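PDB 4TKT: AT-less polyketide synthase, which probably catalyses decarboxylative Claisen condensation, extending the polyketide chain as a ketosynthase domain of the isomigrastatin assembly line. Local coordinates for residues 133-138 with 179-184; 68-73 with 213-218. All coordinates share one frame; numbering follows the deposited sequence.

Contact 1: 133-138 with 179-184; sequences VFAGAM and SVTVDT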
loop_
_atom_site.group_PDB
_atom_site.type_symbol
_atom_site.label_atom_id
_atom_site.label_comp_id
_atom_site.label_asym_id
_atom_site.label_seq_id
_atom_site.Cartn_x
_atom_site.Cartn_y
_atom_site.Cartn_z
ATOM N N VAL A 133 3.087 13.290 -5.479
ATOM C CA VAL A 133 2.592 12.595 -4.295
ATOM C C VAL A 133 1.120 12.914 -4.057
ATOM O O VAL A 133 0.752 14.066 -3.830
ATOM C CB VAL A 133 3.409 12.959 -3.038
ATOM C CG1 VAL A 133 2.945 12.139 -1.849
ATOM C CG2 VAL A 133 4.892 12.727 -3.288
ATOM N N PHE A 134 0.287 11.884 -4.119
ATOM C CA PHE A 134 -1.153 12.043 -3.977
ATOM C C PHE A 134 -1.658 11.153 -2.859
ATOM O O PHE A 134 -1.721 9.933 -3.004
ATOM C CB PHE A 134 -1.864 11.708 -5.288
ATOM C CG PHE A 134 -1.443 12.571 -6.437
ATOM C CD1 PHE A 134 -0.313 12.263 -7.173
ATOM C CD2 PHE A 134 -2.170 13.699 -6.776
ATOM C CE1 PHE A 134 0.081 13.060 -8.227
ATOM C CE2 PHE A 134 -1.782 14.500 -7.828
ATOM C CZ PHE A 134 -0.654 14.180 -8.554
ATOM N N ALA A 135 -2.017 11.770 -1.741
ATOM C CA ALA A 135 -2.421 11.026 -0.559
ATOM C C ALA A 135 -3.898 11.225 -0.249
ATOM O O ALA A 135 -4.438 12.312 -0.432
ATOM C CB ALA A 135 -1.572 11.436 0.631
ATOM N N GLY A 136 -4.547 10.166 0.218
ATOM C CA GLY A 136 -5.927 10.252 0.647
ATOM C C GLY A 136 -6.048 10.042 2.143
ATOM O O GLY A 136 -5.530 9.064 2.682
ATOM N N ALA A 137 -6.723 10.968 2.814
ATOM C CA ALA A 137 -6.971 10.860 4.247
ATOM C C ALA A 137 -8.185 11.700 4.610
ATOM O O ALA A 137 -8.513 12.648 3.902
ATOM C CB ALA A 137 -5.758 11.300 5.036
HETATM N N MSE A 138 -8.851 11.363 5.711
HETATM C CA MSE A 138 -10.070 12.075 6.077
HETATM C C MSE A 138 -10.160 12.478 7.551
HETATM O O MSE A 138 -11.001 13.299 7.913
HETATM C CB MSE A 138 -11.294 11.235 5.709
HETATM C CG MSE A 138 -11.403 9.906 6.439
HETATM SE SE MSE A 138 -13.063 8.952 6.014
HETATM C CE MSE A 138 -14.350 10.188 6.796
ATOM N N SER A 179 2.133 17.890 -4.987
ATOM C CA SER A 179 2.050 17.301 -3.656
ATOM C C SER A 179 0.689 17.625 -3.067
ATOM O O SER A 179 0.442 18.752 -2.640
ATOM C CB SER A 179 3.170 17.822 -2.756
ATOM O OG SER A 179 3.181 17.151 -1.508
ATOM N N VAL A 180 -0.197 16.634 -3.059
ATOM C CA VAL A 180 -1.603 16.868 -2.747
ATOM C C VAL A 180 -2.193 15.817 -1.811
ATOM O O VAL A 180 -2.020 14.616 -2.017
ATOM C CB VAL A 180 -2.456 16.900 -4.042
ATOM C CG1 VAL A 180 -3.927 17.027 -3.712
ATOM C CG2 VAL A 180 -2.026 18.043 -4.941
ATOM N N THR A 181 -2.893 16.275 -0.780
ATOM C CA THR A 181 -3.731 15.385 0.008
ATOM C C THR A 181 -5.187 15.669 -0.324
ATOM O O THR A 181 -5.625 16.817 -0.284
ATOM C CB THR A 181 -3.508 15.548 1.516
ATOM O OG1 THR A 181 -2.119 15.370 1.816
ATOM C CG2 THR A 181 -4.323 14.514 2.283
ATOM N N VAL A 182 -5.931 14.625 -0.668
ATOM C CA VAL A 182 -7.337 14.783 -1.000
ATOM C C VAL A 182 -8.235 14.087 0.008
ATOM O O VAL A 182 -7.908 13.015 0.520
ATOM C CB VAL A 182 -7.656 14.241 -2.402
ATOM C CG1 VAL A 182 -6.980 15.094 -3.449
ATOM C CG2 VAL A 182 -7.221 12.791 -2.526
ATOM N N ASP A 183 -9.367 14.715 0.293
ATOM C CA ASP A 183 -10.368 14.119 1.157
ATOM C C ASP A 183 -11.689 13.980 0.412
ATOM O O ASP A 183 -12.325 14.971 0.060
ATOM C CB ASP A 183 -10.554 14.950 2.429
ATOM C CG ASP A 183 -11.524 14.311 3.407
ATOM O OD1 ASP A 183 -11.878 13.130 3.207
ATOM O OD2 ASP A 183 -11.937 14.983 4.375
ATOM N N THR A 184 -12.078 12.738 0.155
ATOM C CA THR A 184 -13.409 12.427 -0.344
ATOM C C THR A 184 -13.967 11.301 0.512
ATOM O O THR A 184 -14.741 10.468 0.042
ATOM C CB THR A 184 -13.402 12.015 -1.822
ATOM O OG1 THR A 184 -12.560 10.868 -1.994
ATOM C CG2 THR A 184 -12.885 13.151 -2.692
#

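Contact 2: 68-73 with 213-218; sequences GFLDGI and VNLSVH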
loop_
_atom_site.group_PDB
_atom_site.type_symbol
_atom_site.label_atom_id
_atom_site.label_comp_id
_atom_site.label_asym_id
_atom_site.label_seq_id
_atom_site.Cartn_x
_atom_site.Cartn_y
_atom_site.Cartn_z
ATOM N N GLY A 68 -10.339 -3.042 13.040
ATOM C CA GLY A 68 -9.153 -3.597 12.416
ATOM C C GLY A 68 -7.990 -2.696 12.768
ATOM O O GLY A 68 -7.919 -1.558 12.303
ATOM N N PHE A 69 -7.083 -3.189 13.602
ATOM C CA PHE A 69 -6.036 -2.336 14.148
ATOM C C PHE A 69 -4.638 -2.718 13.695
ATOM O O PHE A 69 -4.313 -3.895 13.572
ATOM C CB PHE A 69 -6.088 -2.351 15.676
ATOM C CG PHE A 69 -7.289 -1.660 16.244
ATOM C CD1 PHE A 69 -7.299 -0.286 16.402
ATOM C CD2 PHE A 69 -8.409 -2.382 16.617
ATOM C CE1 PHE A 69 -8.400 0.356 16.922
ATOM C CE2 PHE A 69 -9.513 -1.745 17.142
ATOM C CZ PHE A 69 -9.508 -0.374 17.290
ATOM N N LEU A 70 -3.819 -1.702 13.450
ATOM C CA LEU A 70 -2.396 -1.903 13.226
ATOM C C LEU A 70 -1.703 -2.103 14.569
ATOM O O LEU A 70 -2.304 -1.885 15.620
ATOM C CB LEU A 70 -1.789 -0.711 12.485
ATOM C CG LEU A 70 -2.369 -0.395 11.107
ATOM C CD1 LEU A 70 -1.547 0.682 10.424
ATOM C CD2 LEU A 70 -2.433 -1.648 10.253
ATOM N N ASP A 71 -0.442 -2.518 14.537
ATOM C CA ASP A 71 0.336 -2.642 15.764
ATOM C C ASP A 71 1.430 -1.586 15.820
ATOM O O ASP A 71 2.146 -1.366 14.842
ATOM C CB ASP A 71 0.946 -4.038 15.887
ATOM C CG ASP A 71 -0.088 -5.097 16.208
ATOM O OD1 ASP A 71 -0.508 -5.179 17.382
ATOM O OD2 ASP A 71 -0.478 -5.850 15.291
ATOM N N GLY A 72 1.542 -0.927 16.970
ATOM C CA GLY A 72 2.573 0.070 17.190
ATOM C C GLY A 72 2.504 1.247 16.238
ATOM O O GLY A 72 3.463 1.523 15.516
ATOM N N ILE A 73 1.373 1.948 16.234
ATOM C CA ILE A 73 1.208 3.111 15.369
ATOM C C ILE A 73 1.969 4.314 15.919
ATOM O O ILE A 73 2.048 5.359 15.272
ATOM C CB ILE A 73 -0.277 3.490 15.190
ATOM C CG1 ILE A 73 -0.883 3.938 16.518
ATOM C CG2 ILE A 73 -1.065 2.327 14.601
ATOM C CD1 ILE A 73 -2.297 4.435 16.385
ATOM N N VAL A 213 -4.165 6.708 3.847
ATOM C CA VAL A 213 -3.830 6.373 5.220
ATOM C C VAL A 213 -5.029 6.634 6.125
ATOM O O VAL A 213 -5.733 7.635 5.972
ATOM C CB VAL A 213 -2.603 7.174 5.716
ATOM C CG1 VAL A 213 -2.802 8.666 5.492
ATOM C CG2 VAL A 213 -2.314 6.876 7.181
ATOM N N ASN A 214 -5.274 5.718 7.053
ATOM C CA ASN A 214 -6.359 5.883 8.002
ATOM C C ASN A 214 -6.063 5.192 9.324
ATOM O O ASN A 214 -5.827 3.985 9.360
ATOM C CB ASN A 214 -7.661 5.348 7.411
ATOM C CG ASN A 214 -8.848 5.591 8.314
ATOM O OD1 ASN A 214 -9.374 6.700 8.377
ATOM N ND2 ASN A 214 -9.280 4.553 9.020
ATOM N N LEU A 215 -6.077 5.962 10.407
ATOM C CA LEU A 215 -5.816 5.416 11.734
ATOM C C LEU A 215 -6.953 5.727 12.699
ATOM O O LEU A 215 -7.693 6.695 12.514
ATOM C CB LEU A 215 -4.497 5.961 12.287
ATOM C CG LEU A 215 -3.241 5.650 11.471
ATOM C CD1 LEU A 215 -2.001 6.236 12.130
ATOM C CD2 LEU A 215 -3.086 4.147 11.266
ATOM N N SER A 216 -7.088 4.897 13.727
ATOM C CA SER A 216 -8.083 5.123 14.768
ATOM C C SER A 216 -7.386 5.427 16.086
ATOM O O SER A 216 -7.238 4.550 16.936
ATOM C CB SER A 216 -9.003 3.908 14.918
ATOM O OG SER A 216 -9.712 3.647 13.718
ATOM N N VAL A 217 -6.966 6.675 16.257
ATOM C CA VAL A 217 -6.120 7.043 17.387
ATOM C C VAL A 217 -6.899 7.664 18.545
ATOM O O VAL A 217 -6.344 7.902 19.617
ATOM C CB VAL A 217 -5.022 8.029 16.947
ATOM C CG1 VAL A 217 -4.333 7.521 15.688
ATOM C CG2 VAL A 217 -5.616 9.394 16.699
ATOM N N HIS A 218 -8.185 7.914 18.330
ATOM C CA HIS A 218 -8.997 8.642 19.299
ATOM C C HIS A 218 -10.386 8.005 19.436
ATOM O O HIS A 218 -10.948 7.519 18.455
ATOM C CB HIS A 218 -9.104 10.108 18.875
ATOM C CG HIS A 218 -9.600 11.023 19.950
ATOM N ND1 HIS A 218 -10.935 11.325 20.112
ATOM C CD2 HIS A 218 -8.939 11.714 20.908
ATOM C CE1 HIS A 218 -11.075 12.159 21.127
ATOM N NE2 HIS A 218 -9.879 12.410 21.628
#

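Contact 1: 133-138 with 179-184
In the thiolase-fold sheet of the ketosynthase, V133-G136 lies beside S179-V182, a parallel pair in which 179-182 is the outermost strand at this end within the chain. The short axes run 4.6 Å apart with only 15° between their directions. Four backbone hydrogen bonds join them. V180 N donates to V133 O (2.8 Å, nearly straight at 174°); the V180 carbonyl takes A135 N, and V182 N reaches A135 O at 2.8 Å. The last rung is longer, A137 N lying 3.3 Å from V182 O. One face carries V133, A135, S179 and T181 and is covered by helix 163-173; T181 OG1 is bonded to L162 O, and chi1 of -55° sets OG1 beside the backbone N and lets T181 CG2 reach within 3.5 Å of A135 O. On the other face F134 CD2 meets V180 CB at 4.2 Å, and helix 188-202 packs on F134 and V182. Beyond V182 the chain enters D183-T184, which open the DTMC sequence that by family resemblance probably carries the nucleophilic cysteine. In D183, chi1 of -176° swings the carboxylate alongside A137 and the selenomethionine M138. There D183 OD1, hydrogen-bonded to M185 N, comes within 3.2 Å of M138 CB.

Contact 2: 68-73 with 213-218
L215 meets L70 with the two side chains crossing at about a right angle, one methyl of each making the touch: L70 CD1 lies 3.9 Å from L215 CD2. The same L215 methyl is approached by I73 CG2 at 4.3 Å, so one leucine methyl meets both L70 and I73. The CB of I73 is directed toward 213-218, and its two branches divide the work. CG1 stands between the backbone N and the carbonyl carbon (chi1 65°), and the extended chi2 carries I73 CD1 to within 3.8 Å of V217 CG1, with the two side chains oblique to each other. Nearer the start of the loop, the F69 ring offers its CE1 atom to S216 CB at 4.1 Å. The hydroxyl of S216 is engaged by K221 NZ, which also bonds L215 O, while the methylene meets the phenylalanine. Helix 93-109 closes over the leucines, L97 touching both L70 and L215. The touching residues lie in loops, L215-V217 directly after strand 208-214 and F69-I73 after strand 66-67, and all six are buried. No hydrogen bond passes directly between the segments. E251 instead bridges them with its carboxylate, OE1 taking L70 N and OE2 taking S216 N. The contact thus pairs a nonpolar interface of methyl, methylene and ring carbons, which relies on shape and burial, with a shared acidic side chain that supplies the directional bonds tying the two backbones together.

How the contacts relate
Along the chain the order is 68-73, 133-138, 179-184, 213-218, so both segments of contact 1 fall between those of contact 2. Their centres are 18 Å apart, yet they meet in one sheet: strand 129-136 lies between 179-182 and 208-214, and all three run parallel. G136 O and V213 N, 3.0 Å apart, probably form a hydrogen bond, and A137 CB packs on V213 O. Contact 1 thus forms the outer strand pair of the sheet within this chain. Contact 2 alone joins the loop 68-73 to the chain as it leaves strand 208-214, beyond the core sheet of the ketosynthase domain.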